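Local coordinates for protein putative ATP binding component of ABC-transporter (Escherichia coli, PDB 2R5O) that probably recognises O-antigen polysaccharide through this C-terminal, immunoglobulin-like domain of Wzt, an ABC transporter component involved in polysaccharide export, at residues A48-Y53 with D158-S163. Numbering follows the deposited sequence.
Sequences AKIIDY and DRRYDS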
# COMPACT_ATOMS: atom_id res chain seq x y z
N ALA A 48 6.77 -8.75 -30.38
CA ALA A 48 7.60 -9.27 -29.30
C ALA A 48 6.74 -10.24 -28.52
O ALA A 48 5.51 -10.15 -28.58
CB ALA A 48 8.05 -8.14 -28.38
N LYS A 49 7.39 -11.12 -27.78
CA LYS A 49 6.69 -12.12 -26.97
C LYS A 49 7.36 -12.21 -25.61
O LYS A 49 8.57 -12.40 -25.54
CB LYS A 49 6.72 -13.52 -27.61
CG LYS A 49 5.83 -13.62 -28.82
CD LYS A 49 5.98 -14.96 -29.47
CE LYS A 49 5.20 -16.02 -28.80
NZ LYS A 49 5.12 -17.24 -29.72
N ILE A 50 6.55 -12.16 -24.55
CA ILE A 50 7.03 -12.45 -23.22
C ILE A 50 7.02 -13.97 -23.11
O ILE A 50 5.95 -14.59 -23.08
CB ILE A 50 6.19 -11.83 -22.12
CG1 ILE A 50 6.03 -10.33 -22.37
CG2 ILE A 50 6.81 -12.12 -20.79
CD1 ILE A 50 5.07 -9.67 -21.42
N ILE A 51 8.20 -14.59 -23.10
CA ILE A 51 8.32 -16.05 -23.23
C ILE A 51 8.63 -16.78 -21.91
O ILE A 51 8.57 -17.99 -21.87
CB ILE A 51 9.37 -16.41 -24.31
CG1 ILE A 51 10.69 -15.66 -24.11
CG2 ILE A 51 8.80 -16.13 -25.69
CD1 ILE A 51 11.81 -16.21 -24.98
N ASP A 52 8.95 -16.03 -20.86
CA ASP A 52 9.23 -16.66 -19.57
C ASP A 52 9.15 -15.61 -18.48
O ASP A 52 9.17 -14.40 -18.77
CB ASP A 52 10.62 -17.34 -19.59
CG ASP A 52 10.75 -18.49 -18.60
OD1 ASP A 52 9.81 -18.81 -17.87
OD2 ASP A 52 11.85 -19.09 -18.59
N TYR A 53 9.03 -16.07 -17.24
CA TYR A 53 9.15 -15.19 -16.08
C TYR A 53 9.81 -15.94 -14.94
O TYR A 53 9.90 -17.18 -14.96
CB TYR A 53 7.79 -14.64 -15.64
CG TYR A 53 6.83 -15.63 -15.02
CD1 TYR A 53 6.74 -15.81 -13.63
CD2 TYR A 53 5.99 -16.38 -15.80
CE1 TYR A 53 5.85 -16.70 -13.08
CE2 TYR A 53 5.06 -17.27 -15.24
CZ TYR A 53 5.01 -17.41 -13.88
OH TYR A 53 4.09 -18.31 -13.36
N ASP A 158 2.93 -7.50 -26.36
CA ASP A 158 2.45 -8.74 -25.73
C ASP A 158 2.10 -8.39 -24.30
O ASP A 158 2.95 -7.86 -23.59
CB ASP A 158 3.52 -9.85 -25.78
CG ASP A 158 3.00 -11.20 -25.32
OD1 ASP A 158 1.76 -11.43 -25.32
OD2 ASP A 158 3.85 -12.05 -24.94
N ARG A 159 0.87 -8.65 -23.88
CA ARG A 159 0.34 -8.22 -22.60
C ARG A 159 -0.27 -9.44 -21.96
O ARG A 159 -1.28 -9.96 -22.46
CB ARG A 159 -0.70 -7.12 -22.80
CG ARG A 159 -0.18 -5.94 -23.63
CD ARG A 159 1.03 -5.21 -22.98
NE ARG A 159 0.58 -4.70 -21.72
CZ ARG A 159 0.12 -3.48 -21.49
NH1 ARG A 159 0.34 -2.49 -22.37
NH2 ARG A 159 -0.47 -3.25 -20.34
N ARG A 160 0.34 -9.94 -20.90
CA ARG A 160 -0.07 -11.20 -20.26
C ARG A 160 -0.84 -10.86 -19.00
O ARG A 160 -0.30 -10.88 -17.88
CB ARG A 160 1.14 -12.10 -20.09
CG ARG A 160 1.78 -12.35 -21.45
CD ARG A 160 2.69 -13.55 -21.58
NE ARG A 160 1.93 -14.79 -21.50
CZ ARG A 160 2.39 -15.96 -21.91
NH1 ARG A 160 3.58 -16.05 -22.45
NH2 ARG A 160 1.65 -17.05 -21.77
N TYR A 161 -2.10 -10.47 -19.21
CA TYR A 161 -2.89 -9.83 -18.19
C TYR A 161 -3.48 -10.90 -17.24
O TYR A 161 -4.00 -11.93 -17.67
CB TYR A 161 -4.00 -9.04 -18.87
CG TYR A 161 -5.00 -8.38 -17.98
CD1 TYR A 161 -4.67 -7.28 -17.20
CD2 TYR A 161 -6.32 -8.80 -17.98
CE1 TYR A 161 -5.66 -6.66 -16.41
CE2 TYR A 161 -7.27 -8.21 -17.21
CZ TYR A 161 -6.95 -7.16 -16.43
OH TYR A 161 -7.95 -6.57 -15.69
N ASP A 162 -3.36 -10.63 -15.94
CA ASP A 162 -3.84 -11.49 -14.87
C ASP A 162 -3.36 -12.92 -15.10
O ASP A 162 -4.11 -13.89 -15.01
CB ASP A 162 -5.37 -11.46 -14.75
CG ASP A 162 -5.91 -10.17 -14.15
OD1 ASP A 162 -5.17 -9.39 -13.57
OD2 ASP A 162 -7.16 -9.99 -14.28
N SER A 163 -2.07 -13.04 -15.39
CA SER A 163 -1.49 -14.30 -15.82
C SER A 163 -0.77 -15.09 -14.74
O SER A 163 -0.42 -16.25 -15.01
CB SER A 163 -0.55 -14.05 -16.99
OG SER A 163 0.50 -13.15 -16.62
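Strand 48-53 and strand 158-161 belong to the two different sheets of the immunoglobulin-like sandwich; they run at 42° to each other, 6.7 Å apart at closest approach, and the two hydrogen bonds between them run from side chains of 158-161 to the backbone of 48-53. Asp158 and Arg160, with one residue between them and so on the same face of their strand, both reach the backbone of Ile50. With CG anti to its backbone N (chi1 -172°), Asp158 brings OD2 to 2.7 Å from Ile50 N, accepting the N-H through the anti lone pair, while its CB lies against Ala48 O. Arg160 runs its CD past Ile50 CB and bends at chi3 (69°), which presents NH1 edge-on to Ile50 O at 2.9 Å; the oxygen lies almost within the guanidinium plane, and the C=O points nearly straight at the donor. Apolar Ile50 suits its place because CB packs on the aliphatic CD of Arg160 and the side chain also touches Ile145 of strand 137-147, in the sheet of Asp158. OD2 of Asp158 pairs with Arg42; Arg160 NE pairs with Glu40, NH1 also with Asp28, and Tyr30 adds a cation-pi contact. A carboxylate accepting from the N-H and a guanidinium donating to the C=O thus satisfy both polar backbone groups of buried Ile50, joining the sheets by more than apolar packing, and the surrounding opposite charges probably keep both side chains ionised.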